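Local coordinates for endo-beta-1,4-glucanase (cellulase B) (Bacillus halodurans, PDB 4V2X), which probably cleaves beta-1,4-glucan chains with a family 5 glycoside hydrolase barrel joined to an Ig-like module and a CBM46 carbohydrate-binding module, at residues 332-337 and 392-397; 402-407 and 443-448; 457-462 and 474-479; 480-485 and 566-571. All coordinates share one frame; numbering follows the deposited sequence. Where two conformers were deposited one is given.

Interaction 1 of 4, residues 332-337 and 392-397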
loop_
_atom_site.group_PDB
_atom_site.type_symbol
_atom_site.label_atom_id
_atom_site.label_comp_id
_atom_site.label_asym_id
_atom_site.label_seq_id
_atom_site.Cartn_x
_atom_site.Cartn_y
_atom_site.Cartn_z
ATOM N N ILE A 332 -36.321 -12.999 10.819
ATOM C CA ILE A 332 -35.980 -12.167 11.973
ATOM C C ILE A 332 -37.284 -11.807 12.689
ATOM O O ILE A 332 -38.234 -11.329 12.062
ATOM C CB ILE A 332 -35.274 -10.859 11.547
ATOM C CG1 ILE A 332 -34.104 -11.129 10.583
ATOM C CG2 ILE A 332 -34.809 -10.076 12.766
ATOM C CD1 ILE A 332 -32.996 -11.977 11.169
ATOM N N GLN A 333 -37.329 -12.033 13.997
ATOM C CA GLN A 333 -38.541 -11.747 14.764
ATOM C C GLN A 333 -38.884 -10.269 14.587
ATOM O O GLN A 333 -38.000 -9.407 14.632
ATOM C CB GLN A 333 -38.341 -12.097 16.239
ATOM C CG GLN A 333 -39.636 -12.290 17.005
ATOM C CD GLN A 333 -40.316 -10.992 17.397
ATOM O OE1 GLN A 333 -39.665 -9.964 17.593
ATOM N NE2 GLN A 333 -41.635 -11.045 17.549
ATOM N N GLN A 334 -40.161 -9.979 14.369
ATOM C CA GLN A 334 -40.572 -8.639 13.931
ATOM C C GLN A 334 -40.159 -7.498 14.869
ATOM O O GLN A 334 -39.650 -6.476 14.407
ATOM C CB GLN A 334 -42.085 -8.605 13.705
ATOM C CG GLN A 334 -42.622 -7.286 13.172
ATOM C CD GLN A 334 -42.188 -6.967 11.753
ATOM O OE1 GLN A 334 -41.427 -7.711 11.132
ATOM N NE2 GLN A 334 -42.674 -5.844 11.235
ATOM N N GLY A 335 -40.394 -7.653 16.171
ATOM C CA GLY A 335 -40.002 -6.631 17.135
ATOM C C GLY A 335 -38.504 -6.403 17.156
ATOM O O GLY A 335 -38.026 -5.268 17.220
ATOM N N GLU A 336 -37.758 -7.497 17.076
ATOM C CA GLU A 336 -36.296 -7.422 17.103
ATOM C C GLU A 336 -35.772 -6.776 15.816
ATOM O O GLU A 336 -34.805 -6.020 15.837
ATOM C CB GLU A 336 -35.710 -8.819 17.333
ATOM C CG GLU A 336 -36.248 -9.490 18.597
ATOM C CD GLU A 336 -36.000 -8.676 19.864
ATOM O OE1 GLU A 336 -34.846 -8.249 20.088
ATOM O OE2 GLU A 336 -36.956 -8.467 20.645
ATOM N N LYS A 337 -36.434 -7.072 14.704
ATOM C CA LYS A 337 -36.130 -6.454 13.419
ATOM C C LYS A 337 -36.306 -4.944 13.508
ATOM O O LYS A 337 -35.445 -4.178 13.069
ATOM C CB LYS A 337 -37.064 -7.029 12.348
ATOM C CG LYS A 337 -36.874 -6.462 10.956
ATOM C CD LYS A 337 -38.080 -6.732 10.068
ATOM C CE LYS A 337 -38.367 -8.219 9.930
ATOM N NZ LYS A 337 -39.570 -8.437 9.082
ATOM N N GLU A 392 -39.297 -4.609 25.185
ATOM C CA GLU A 392 -38.650 -5.915 25.261
ATOM C C GLU A 392 -39.138 -6.868 24.171
ATOM O O GLU A 392 -38.363 -7.677 23.656
ATOM C CB GLU A 392 -38.838 -6.540 26.649
ATOM C CG GLU A 392 -40.275 -6.835 27.029
ATOM C CD GLU A 392 -40.389 -7.497 28.387
ATOM O OE1 GLU A 392 -40.345 -6.776 29.402
ATOM O OE2 GLU A 392 -40.525 -8.735 28.433
ATOM N N SER A 393 -40.422 -6.768 23.832
ATOM C CA SER A 393 -41.021 -7.574 22.772
ATOM C C SER A 393 -42.164 -6.810 22.114
ATOM O O SER A 393 -42.677 -5.848 22.675
ATOM C CB SER A 393 -41.567 -8.895 23.336
ATOM O OG SER A 393 -40.555 -9.672 23.962
ATOM N N ASN A 394 -42.579 -7.277 20.944
ATOM C CA ASN A 394 -43.790 -6.779 20.290
ATOM C C ASN A 394 -44.963 -7.743 20.478
ATOM O O ASN A 394 -45.815 -7.880 19.607
ATOM C CB ASN A 394 -43.540 -6.526 18.805
ATOM C CG ASN A 394 -43.380 -7.802 18.018
ATOM O OD1 ASN A 394 -42.783 -8.762 18.495
ATOM N ND2 ASN A 394 -43.933 -7.827 16.808
ATOM N N PHE A 395 -45.013 -8.405 21.628
ATOM C CA PHE A 395 -46.079 -9.368 21.879
ATOM C C PHE A 395 -46.350 -9.510 23.356
ATOM O O PHE A 395 -45.493 -9.209 24.181
ATOM C CB PHE A 395 -45.749 -10.744 21.273
ATOM C CG PHE A 395 -44.407 -11.301 21.689
ATOM C CD1 PHE A 395 -44.212 -11.827 22.959
ATOM C CD2 PHE A 395 -43.340 -11.307 20.803
ATOM C CE1 PHE A 395 -42.981 -12.325 23.342
ATOM C CE2 PHE A 395 -42.102 -11.822 21.179
ATOM C CZ PHE A 395 -41.921 -12.326 22.453
ATOM N N ILE A 396 -47.561 -9.959 23.661
ATOM C CA ILE A 396 -47.951 -10.358 25.008
ATOM C C ILE A 396 -48.658 -11.701 24.865
ATOM O O ILE A 396 -49.690 -11.784 24.191
ATOM C CB ILE A 396 -48.899 -9.325 25.645
ATOM C CG1 ILE A 396 -48.173 -7.993 25.856
ATOM C CG2 ILE A 396 -49.457 -9.853 26.967
ATOM C CD1 ILE A 396 -49.091 -6.839 26.199
ATOM N N TYR A 397 -48.085 -12.740 25.463
ATOM C CA TYR A 397 -48.634 -14.088 25.358
ATOM C C TYR A 397 -49.529 -14.415 26.548
ATOM O O TYR A 397 -49.188 -14.112 27.693
ATOM C CB TYR A 397 -47.525 -15.117 25.259
ATOM C CG TYR A 397 -47.030 -15.365 23.861
ATOM C CD1 TYR A 397 -47.733 -16.188 22.992
ATOM C CD2 TYR A 397 -45.839 -14.809 23.413
ATOM C CE1 TYR A 397 -47.275 -16.436 21.705
ATOM C CE2 TYR A 397 -45.372 -15.050 22.129
ATOM C CZ TYR A 397 -46.090 -15.862 21.283
ATOM O OH TYR A 397 -45.634 -16.117 20.014
HETATM O O HOH W 1 -39.760 -8.517 19.937
#
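Gln-333 OE1, across from Asn-394, is gripped by two backbone N-H groups, with a water close by. Glu-336 N donates to Gln-333 OE1 at 3.2 Å. Gly-335 N makes a weak bond to the same oxygen. These backbone bonds make Gln-333 the N-cap of helix 334-350. The other end of the same amide crosses the contact. Gln-333 NE2 donates to Asn-394 OD1 at 2.7 Å, with a nearly straight N-H (170°). The oxygen is met on a lone pair and lies close to the Gln-333 amide plane, while the two amide planes stand 69° apart. CG of Gln-333 is anti to the backbone N (chi1 -160°) and the chain bends at chi2, which turns the amide back over the helix start. NE2 also lies at the edge of the Phe-395 ring, 3.7 Å from CD2. The water is 2.8 Å from Gln-333 OE1, lies near Glu-336 OE2 and accepts from Asn-394 N. Glu-336 OE2 has stronger partners in Lys-339 and Arg-288, which would balance its charge. Asn-394 CB lies 3.9 Å from Gly-335 CA. The contact thus joins the start of helix 334-350, in the catalytic barrel, to the start of strand 395-399, which runs parallel to strand 473-480 in the Ig-like module.

Interaction 2 of 4, residues 402-407 and 443-448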
loop_
_atom_site.group_PDB
_atom_site.type_symbol
_atom_site.label_atom_id
_atom_site.label_comp_id
_atom_site.label_asym_id
_atom_site.label_seq_id
_atom_site.Cartn_x
_atom_site.Cartn_y
_atom_site.Cartn_z
ATOM N N ASP A 402 -55.557 -20.428 31.423
ATOM C CA ASP A 402 -55.089 -19.762 32.643
ATOM C C ASP A 402 -55.848 -18.477 32.884
ATOM O O ASP A 402 -56.312 -17.832 31.948
ATOM C CB ASP A 402 -53.597 -19.424 32.559
ATOM C CG ASP A 402 -52.707 -20.625 32.789
ATOM O OD1 ASP A 402 -53.234 -21.742 32.948
ATOM O OD2 ASP A 402 -51.474 -20.443 32.823
ATOM N N ARG A 403 -55.955 -18.095 34.148
ATOM C CA ARG A 403 -56.511 -16.797 34.494
ATOM C C ARG A 403 -55.632 -15.713 33.886
ATOM O O ARG A 403 -54.412 -15.766 33.993
ATOM C CB ARG A 403 -56.587 -16.637 36.010
ATOM C CG ARG A 403 -57.198 -15.320 36.476
ATOM C CD ARG A 403 -57.685 -15.403 37.920
ATOM N NE ARG A 403 -56.837 -16.284 38.717
ATOM C CZ ARG A 403 -55.618 -15.973 39.150
ATOM N NH1 ARG A 403 -55.086 -14.781 38.886
ATOM N NH2 ARG A 403 -54.919 -16.862 39.850
ATOM N N ILE A 404 -56.255 -14.741 33.228
ATOM C CA ILE A 404 -55.515 -13.647 32.603
ATOM C C ILE A 404 -55.089 -12.651 33.683
ATOM O O ILE A 404 -55.919 -12.180 34.452
ATOM C CB ILE A 404 -56.360 -12.968 31.504
ATOM C CG1 ILE A 404 -56.570 -13.955 30.351
ATOM C CG2 ILE A 404 -55.694 -11.678 31.017
ATOM C CD1 ILE A 404 -57.559 -13.490 29.302
ATOM N N ALA A 405 -53.790 -12.371 33.759
ATOM C CA ALA A 405 -53.251 -11.430 34.734
ATOM C C ALA A 405 -52.777 -10.148 34.057
ATOM O O ALA A 405 -52.801 -10.032 32.828
ATOM C CB ALA A 405 -52.103 -12.068 35.494
ATOM N N ASP A 406 -52.348 -9.188 34.872
ATOM C CA ASP A 406 -51.710 -7.983 34.352
ATOM C C ASP A 406 -50.423 -8.382 33.644
ATOM O O ASP A 406 -49.696 -9.265 34.111
ATOM C CB ASP A 406 -51.380 -6.996 35.474
ATOM C CG ASP A 406 -52.611 -6.483 36.200
ATOM O OD1 ASP A 406 -53.749 -6.708 35.740
ATOM O OD2 ASP A 406 -52.428 -5.838 37.252
ATOM N N ALA A 407 -50.168 -7.760 32.495
ATOM C CA ALA A 407 -48.931 -7.955 31.767
ATOM C C ALA A 407 -48.058 -6.735 31.979
ATOM O O ALA A 407 -48.488 -5.609 31.718
ATOM C CB ALA A 407 -49.214 -8.139 30.286
ATOM N N VAL A 443 -50.106 -3.443 31.467
ATOM C CA VAL A 443 -51.427 -3.500 30.864
ATOM C C VAL A 443 -52.320 -4.348 31.773
ATOM O O VAL A 443 -52.029 -5.517 32.031
ATOM C CB VAL A 443 -51.392 -4.109 29.446
ATOM C CG1 VAL A 443 -52.769 -4.018 28.801
ATOM C CG2 VAL A 443 -50.352 -3.413 28.579
ATOM N N LYS A 444 -53.419 -3.765 32.241
ATOM C CA LYS A 444 -54.270 -4.441 33.223
ATOM C C LYS A 444 -55.027 -5.634 32.619
ATOM O O LYS A 444 -55.431 -5.619 31.450
ATOM C CB LYS A 444 -55.248 -3.453 33.865
ATOM C CG LYS A 444 -54.589 -2.320 34.637
ATOM C CD LYS A 444 -53.985 -2.786 35.950
ATOM C CE LYS A 444 -53.116 -1.708 36.582
ATOM N NZ LYS A 444 -53.886 -0.513 37.021
ATOM N N ALA A 445 -55.209 -6.661 33.446
ATOM C CA ALA A 445 -55.872 -7.907 33.068
ATOM C C ALA A 445 -57.180 -7.731 32.297
ATOM O O ALA A 445 -57.411 -8.427 31.305
ATOM C CB ALA A 445 -56.129 -8.742 34.319
ATOM N N HIS A 446 -58.037 -6.816 32.750
ATOM C CA HIS A 446 -59.354 -6.652 32.125
ATOM C C HIS A 446 -59.250 -6.195 30.675
ATOM O O HIS A 446 -60.112 -6.517 29.863
ATOM C CB HIS A 446 -60.271 -5.716 32.931
ATOM C CG HIS A 446 -59.772 -4.310 33.040
ATOM N ND1 HIS A 446 -58.928 -3.898 34.048
ATOM C CD2 HIS A 446 -60.005 -3.216 32.277
ATOM C CE1 HIS A 446 -58.657 -2.616 33.899
ATOM N NE2 HIS A 446 -59.300 -2.176 32.833
ATOM N N VAL A 447 -58.187 -5.459 30.354
ATOM C CA VAL A 447 -57.927 -5.044 28.971
ATOM C C VAL A 447 -57.556 -6.255 28.119
ATOM O O VAL A 447 -58.067 -6.428 27.016
ATOM C CB VAL A 447 -56.794 -3.998 28.892
ATOM C CG1 VAL A 447 -56.437 -3.692 27.438
ATOM C CG2 VAL A 447 -57.185 -2.721 29.633
ATOM N N LEU A 448 -56.663 -7.090 28.639
ATOM C CA LEU A 448 -56.229 -8.286 27.931
ATOM C C LEU A 448 -57.370 -9.290 27.803
ATOM O O LEU A 448 -57.530 -9.920 26.762
ATOM C CB LEU A 448 -55.019 -8.915 28.634
ATOM C CG LEU A 448 -53.780 -8.014 28.708
ATOM C CD1 LEU A 448 -52.733 -8.604 29.642
ATOM C CD2 LEU A 448 -53.181 -7.775 27.331
#
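Ala-407 and Val-443 form an antiparallel hydrogen-bonded pair, in the beta sandwich of the Ig-like module, where one strand begins and another ends at a helix. Two backbone bonds make the pair. Val-443 N donates to Ala-407 O at 2.7 Å, and Ala-407 N donates to Val-443 O at 3.0 Å. Val-443 O also receives a CA-H...O contact from Asp-406.

A side-chain bond follows at the turn into helix 445-452. Asp-406 OD1 accepts from Ala-445 N at 2.7 Å, with an angle of 158° at the hydrogen. The oxygen is met on its anti side, 26° out of the carboxylate plane. CG of Asp-406 is anti to the carbonyl carbon (chi1 -63°), which swings the carboxylate to the first turn. There it takes up an N-H of the helix start, although Asp-406 comes from another part of the chain. The helix dipole would favour its negative charge. The nearby Lys-444 amine has its salt bridge with Glu-435, and Lys-444 CD lies 3.7 Å from Asp-406 OD2.

The Ala-445 methyl lies against a backbone carbonyl, with its CB 3.4 Å from Ile-404 O. The apolar contacts are made by Leu-448, which touches the loop with two parts: its CB meets Ile-404 CG2 at 3.7 Å, and its CD1 meets Ala-407 CB at 3.6 Å.

Interaction 3 of 4, residues 457-462 and 474-479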
loop_
_atom_site.group_PDB
_atom_site.type_symbol
_atom_site.label_atom_id
_atom_site.label_comp_id
_atom_site.label_asym_id
_atom_site.label_seq_id
_atom_site.Cartn_x
_atom_site.Cartn_y
_atom_site.Cartn_z
ATOM N N LEU A 457 -56.809 -19.414 19.538
ATOM C CA LEU A 457 -55.344 -19.473 19.511
ATOM C C LEU A 457 -54.787 -18.547 18.439
ATOM O O LEU A 457 -55.400 -18.366 17.388
ATOM C CB LEU A 457 -54.863 -20.906 19.273
ATOM C CG LEU A 457 -55.331 -21.920 20.321
ATOM C CD1 LEU A 457 -54.791 -23.309 20.008
ATOM C CD2 LEU A 457 -54.929 -21.492 21.723
ATOM N N GLY A 458 -53.628 -17.958 18.726
ATOM C CA GLY A 458 -52.976 -17.028 17.816
ATOM C C GLY A 458 -53.249 -15.603 18.246
ATOM O O GLY A 458 -53.625 -15.346 19.398
ATOM N N THR A 459 -53.082 -14.675 17.314
ATOM C CA THR A 459 -53.190 -13.256 17.632
ATOM C C THR A 459 -54.649 -12.834 17.754
ATOM O O THR A 459 -55.402 -12.911 16.784
ATOM C CB THR A 459 -52.477 -12.392 16.573
ATOM O OG1 THR A 459 -51.101 -12.787 16.482
ATOM C CG2 THR A 459 -52.556 -10.913 16.946
ATOM N N ASN A 460 -55.027 -12.378 18.948
ATOM C CA ASN A 460 -56.401 -11.974 19.258
ATOM C C ASN A 460 -56.647 -10.505 18.963
ATOM O O ASN A 460 -57.753 -10.111 18.619
ATOM C CB ASN A 460 -56.714 -12.211 20.743
ATOM C CG ASN A 460 -56.390 -13.619 21.196
ATOM O OD1 ASN A 460 -55.521 -13.822 22.053
ATOM N ND2 ASN A 460 -57.074 -14.600 20.617
ATOM N N GLY A 461 -55.609 -9.693 19.118
ATOM C CA GLY A 461 -55.745 -8.259 18.970
ATOM C C GLY A 461 -54.435 -7.584 19.271
ATOM O O GLY A 461 -53.389 -8.237 19.303
ATOM N N MET A 462 -54.490 -6.280 19.518
ATOM C CA MET A 462 -53.285 -5.474 19.674
ATOM C C MET A 462 -53.436 -4.429 20.766
ATOM O O MET A 462 -54.505 -3.845 20.916
ATOM C CB MET A 462 -52.982 -4.769 18.357
ATOM C CG MET A 462 -51.620 -4.105 18.294
ATOM S SD MET A 462 -51.364 -3.400 16.660
ATOM C CE MET A 462 -52.036 -4.716 15.648
ATOM N N HIS A 474 -46.321 -1.663 18.730
ATOM C CA HIS A 474 -47.496 -2.531 18.690
ATOM C C HIS A 474 -47.241 -3.856 19.381
ATOM O O HIS A 474 -46.353 -4.593 18.976
ATOM C CB HIS A 474 -47.875 -2.799 17.238
ATOM C CG HIS A 474 -47.964 -1.563 16.409
ATOM N ND1 HIS A 474 -49.070 -0.743 16.418
ATOM C CD2 HIS A 474 -47.084 -1.000 15.551
ATOM C CE1 HIS A 474 -48.871 0.268 15.594
ATOM N NE2 HIS A 474 -47.671 0.141 15.061
ATOM N N PHE A 475 -48.007 -4.142 20.432
ATOM C CA PHE A 475 -47.958 -5.432 21.108
ATOM C C PHE A 475 -49.056 -6.338 20.577
ATOM O O PHE A 475 -50.246 -6.061 20.773
ATOM C CB PHE A 475 -48.171 -5.283 22.617
ATOM C CG PHE A 475 -47.120 -4.473 23.314
ATOM C CD1 PHE A 475 -45.902 -5.045 23.673
ATOM C CD2 PHE A 475 -47.363 -3.151 23.662
ATOM C CE1 PHE A 475 -44.937 -4.299 24.324
ATOM C CE2 PHE A 475 -46.406 -2.405 24.318
ATOM C CZ PHE A 475 -45.188 -2.980 24.645
ATOM N N ARG A 476 -48.656 -7.428 19.932
ATOM C CA ARG A 476 -49.611 -8.423 19.465
ATOM C C ARG A 476 -50.015 -9.266 20.665
ATOM O O ARG A 476 -49.153 -9.810 21.367
ATOM C CB ARG A 476 -48.992 -9.295 18.375
ATOM C CG ARG A 476 -48.598 -8.508 17.135
ATOM C CD ARG A 476 -47.762 -9.341 16.178
ATOM N NE ARG A 476 -48.567 -10.369 15.534
ATOM C CZ ARG A 476 -49.388 -10.137 14.517
ATOM N NH1 ARG A 476 -49.503 -8.913 14.032
ATOM N NH2 ARG A 476 -50.095 -11.128 13.990
ATOM N N VAL A 477 -51.320 -9.353 20.925
ATOM C CA VAL A 477 -51.824 -10.118 22.055
ATOM C C VAL A 477 -52.198 -11.506 21.543
ATOM O O VAL A 477 -53.111 -11.642 20.728
ATOM C CB VAL A 477 -53.029 -9.428 22.730
ATOM C CG1 VAL A 477 -53.590 -10.298 23.851
ATOM C CG2 VAL A 477 -52.625 -8.057 23.255
ATOM N N ASN A 478 -51.465 -12.514 22.012
ATOM C CA ASN A 478 -51.526 -13.872 21.476
ATOM C C ASN A 478 -51.945 -14.878 22.526
ATOM O O ASN A 478 -51.376 -14.910 23.614
ATOM C CB ASN A 478 -50.149 -14.288 20.949
ATOM C CG ASN A 478 -49.629 -13.356 19.871
ATOM O OD1 ASN A 478 -50.399 -12.790 19.100
ATOM N ND2 ASN A 478 -48.307 -13.181 19.821
ATOM N N THR A 479 -52.932 -15.707 22.199
ATOM C CA THR A 479 -53.289 -16.822 23.061
ATOM C C THR A 479 -52.606 -18.076 22.540
ATOM O O THR A 479 -52.619 -18.335 21.338
ATOM C CB THR A 479 -54.810 -17.032 23.099
ATOM O OG1 THR A 479 -55.433 -15.850 23.618
ATOM C CG2 THR A 479 -55.165 -18.216 23.976
#
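Two first torsions set the polar contact between Asn-460 and Thr-479, at a classic beta bulge in the antiparallel hairpin of strands 458-467 and 473-480. In Asn-460 the amide carbon CG is anti to the carbonyl carbon (chi1 -52°), and in Thr-479 OG1 takes the same place (chi1 -61°). The two side chains then cross at about a right angle, and Thr-479 OG1 donates to Asn-460 OD1 at 2.6 Å. The donor is tilted 21° from the carbonyl plane. Asn-460 ND2 turns back to the backbone O of Thr-456, so both ends of the amide are held.

In the bulge, Asn-460 and Gly-461 both face Val-477. Asn-460 N donates to Val-477 O at 2.7 Å, and Val-477 N donates to Gly-461 O at 2.9 Å. The extra residue shifts the register by one. Before the bulge, Gly-458 and Thr-479 exchange two backbone bonds.

One face of the hairpin carries Thr-459, Met-462 and Arg-476. Arg-476 and Met-462 each have two conformers, so their contacts are less certain. In the conformer given, Thr-459 CG2 lies over one face of the Arg-476 guanidinium, offset toward its rim. Arg-476 NH2 also makes a weak bond to Thr-459 OG1. On the other face, Val-477 packs on Ile-451 of helix 445-452, and Asn-460 touches the same helix. Towards the hairpin turn, the Met-462 chain is extended at chi1 and chi2, which carries its sulfur to His-474. In the conformer given, Met-462 SD approaches the His-474 ring obliquely, 3.5 Å from ND1.

Interaction 4 of 4, residues 480-485 and 566-571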
loop_
_atom_site.group_PDB
_atom_site.type_symbol
_atom_site.label_atom_id
_atom_site.label_comp_id
_atom_site.label_asym_id
_atom_site.label_seq_id
_atom_site.Cartn_x
_atom_site.Cartn_y
_atom_site.Cartn_z
ATOM N N TYR A 480 -52.006 -18.843 23.448
ATOM C CA TYR A 480 -51.287 -20.056 23.070
ATOM C C TYR A 480 -51.578 -21.223 24.014
ATOM O O TYR A 480 -52.022 -21.035 25.154
ATOM C CB TYR A 480 -49.777 -19.788 23.035
ATOM C CG TYR A 480 -49.129 -19.713 24.408
ATOM C CD1 TYR A 480 -49.246 -18.569 25.193
ATOM C CD2 TYR A 480 -48.424 -20.790 24.929
ATOM C CE1 TYR A 480 -48.667 -18.499 26.447
ATOM C CE2 TYR A 480 -47.839 -20.726 26.181
ATOM C CZ TYR A 480 -47.961 -19.571 26.933
ATOM O OH TYR A 480 -47.391 -19.492 28.187
ATOM N N ARG A 481 -51.338 -22.432 23.501
ATOM C CA ARG A 481 -51.218 -23.642 24.314
ATOM C C ARG A 481 -49.882 -24.283 23.981
ATOM O O ARG A 481 -49.243 -23.929 22.992
ATOM C CB ARG A 481 -52.302 -24.662 23.993
ATOM C CG ARG A 481 -53.627 -24.091 23.554
ATOM C CD ARG A 481 -54.563 -25.207 23.136
ATOM N NE ARG A 481 -54.759 -26.167 24.224
ATOM C CZ ARG A 481 -54.616 -27.487 24.121
ATOM N NH1 ARG A 481 -54.292 -28.058 22.966
ATOM N NH2 ARG A 481 -54.820 -28.249 25.187
ATOM N N THR A 482 -49.478 -25.258 24.782
ATOM C CA THR A 482 -48.249 -25.984 24.497
ATOM C C THR A 482 -48.319 -26.519 23.062
ATOM O O THR A 482 -49.310 -27.156 22.686
ATOM C CB THR A 482 -48.019 -27.130 25.503
ATOM O OG1 THR A 482 -47.719 -26.569 26.787
ATOM C CG2 THR A 482 -46.854 -28.021 25.071
ATOM N N PRO A 483 -47.288 -26.229 22.250
ATOM C CA PRO A 483 -47.265 -26.780 20.899
ATOM C C PRO A 483 -46.963 -28.266 20.950
ATOM O O PRO A 483 -46.302 -28.728 21.879
ATOM C CB PRO A 483 -46.139 -26.012 20.200
ATOM C CG PRO A 483 -45.440 -25.219 21.249
ATOM C CD PRO A 483 -46.032 -25.534 22.584
ATOM N N VAL A 484 -47.464 -29.000 19.963
ATOM C CA VAL A 484 -47.351 -30.445 19.945
ATOM C C VAL A 484 -46.766 -30.857 18.609
ATOM O O VAL A 484 -47.260 -30.444 17.563
ATOM C CB VAL A 484 -48.725 -31.127 20.138
ATOM C CG1 VAL A 484 -48.568 -32.639 20.201
ATOM C CG2 VAL A 484 -49.406 -30.614 21.398
ATOM N N LEU A 485 -45.701 -31.650 18.663
ATOM C CA LEU A 485 -45.124 -32.273 17.478
ATOM C C LEU A 485 -45.476 -33.749 17.492
ATOM O O LEU A 485 -45.674 -34.343 18.560
ATOM C CB LEU A 485 -43.605 -32.095 17.466
ATOM C CG LEU A 485 -43.130 -30.643 17.459
ATOM C CD1 LEU A 485 -41.616 -30.585 17.593
ATOM C CD2 LEU A 485 -43.582 -29.908 16.210
ATOM N N SER A 566 -43.228 -17.767 23.151
ATOM C CA SER A 566 -44.012 -17.826 24.380
ATOM C C SER A 566 -43.203 -18.315 25.573
ATOM O O SER A 566 -43.665 -18.217 26.704
ATOM C CB SER A 566 -45.184 -18.783 24.188
ATOM O OG SER A 566 -44.704 -20.079 23.879
ATOM N N GLY A 567 -42.024 -18.882 25.313
ATOM C CA GLY A 567 -41.229 -19.524 26.344
ATOM C C GLY A 567 -41.353 -21.035 26.319
ATOM O O GLY A 567 -40.590 -21.721 27.001
ATOM N N GLU A 568 -42.314 -21.555 25.551
ATOM C CA GLU A 568 -42.502 -22.991 25.426
ATOM C C GLU A 568 -41.298 -23.604 24.726
ATOM O O GLU A 568 -40.749 -23.026 23.787
ATOM C CB GLU A 568 -43.779 -23.318 24.643
ATOM C CG GLU A 568 -45.074 -23.022 25.389
ATOM C CD GLU A 568 -45.349 -23.989 26.531
ATOM O OE1 GLU A 568 -45.133 -25.202 26.362
ATOM O OE2 GLU A 568 -45.797 -23.537 27.603
ATOM N N THR A 569 -40.890 -24.767 25.222
ATOM C CA THR A 569 -39.776 -25.526 24.675
ATOM C C THR A 569 -40.296 -26.929 24.427
ATOM O O THR A 569 -40.943 -27.505 25.296
ATOM C CB THR A 569 -38.615 -25.565 25.687
ATOM O OG1 THR A 569 -38.128 -24.232 25.887
ATOM C CG2 THR A 569 -37.487 -26.460 25.205
ATOM N N VAL A 570 -40.042 -27.473 23.241
ATOM C CA VAL A 570 -40.467 -28.831 22.923
ATOM C C VAL A 570 -39.275 -29.604 22.382
ATOM O O VAL A 570 -38.635 -29.154 21.440
ATOM C CB VAL A 570 -41.600 -28.839 21.870
ATOM C CG1 VAL A 570 -41.973 -30.266 21.483
ATOM C CG2 VAL A 570 -42.817 -28.092 22.389
ATOM N N ASN A 571 -38.988 -30.756 22.987
ATOM C CA ASN A 571 -37.958 -31.662 22.478
ATOM C C ASN A 571 -38.532 -32.648 21.485
ATOM O O ASN A 571 -39.723 -32.938 21.505
ATOM C CB ASN A 571 -37.290 -32.424 23.619
ATOM C CG ASN A 571 -36.551 -31.508 24.575
ATOM O OD1 ASN A 571 -36.719 -31.601 25.791
ATOM N ND2 ASN A 571 -35.744 -30.618 24.036
HETATM O O HOH W 2 -45.537 -21.239 29.021
#
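Tyr-480 and Ser-566 form a close part of this contact. Ser-566 CB sits over the centre of the Tyr-480 ring, 3.8 Å from its centroid and 8° off the ring normal, a CH-pi contact. In Tyr-480, CG lies between the backbone N and the carbonyl carbon (chi1 76°), and this brings the ring over Ser-566. Ser-566 OG accepts from Glu-568 N in an ST turn and is also bonded to Asn-504.

The apolar packing continues further along. Pro-483 CD meets Glu-568 CB at 3.8 Å. Val-570 splits its two methyls: CG2 goes to Pro-483 CG at 4.1 Å, and CG1 to Leu-485 CD1 at 3.9 Å. Pro-483 and Leu-485 are buried, and strand 556-564 adds Phe-564 and Phe-562 to this layer.

The polar side is looser and wetter. Thr-482, which is exposed, donates from OG1 to Glu-568 OE1 at 3.0 Å, and meets this oxygen from above the carboxylate plane. The glutamate chain bends at chi2, which curls the carboxylate back toward the tyrosine. OE2 comes to the edge of the Tyr-480 ring. A water bridges the rest of the gap, at 2.7 Å from both Glu-568 OE2 and Tyr-480 OH. It donates to the glutamate.

No backbone bonds join the two segments, which run 17° from parallel. They lead into strands 484-491 and 569-577, which flank strand 580-585 in one antiparallel sheet. Their side chains meet across that strand's place in the curved sheet of the all-beta CBM46 module, close to its junction with the Ig-like module.

Interaction 1 lies at one module junction and interaction 4 near the other; interactions 2 and 3 lie within the Ig-like module. Strand 395-399 of interaction 1 pairs with strand 473-480 of interaction 3, 11 Å away between centres, where Ile-396 N lies 2.8 Å from Arg-476 O. Interactions 2 and 3 share the Ig-like core, where Leu-448 CD2 meets Val-477 CG2 at 4.1 Å. Interaction 4 opens the CBM46 module. It touches interaction 3 through Leu-457 and Arg-481, and interaction 1 through the rings of Tyr-397 and Tyr-480, whose planes stand at about 90°. Interactions 2 and 4 do not touch. The side chain of His-474 in interaction 3 is about 10 Å from a bound calcium ion.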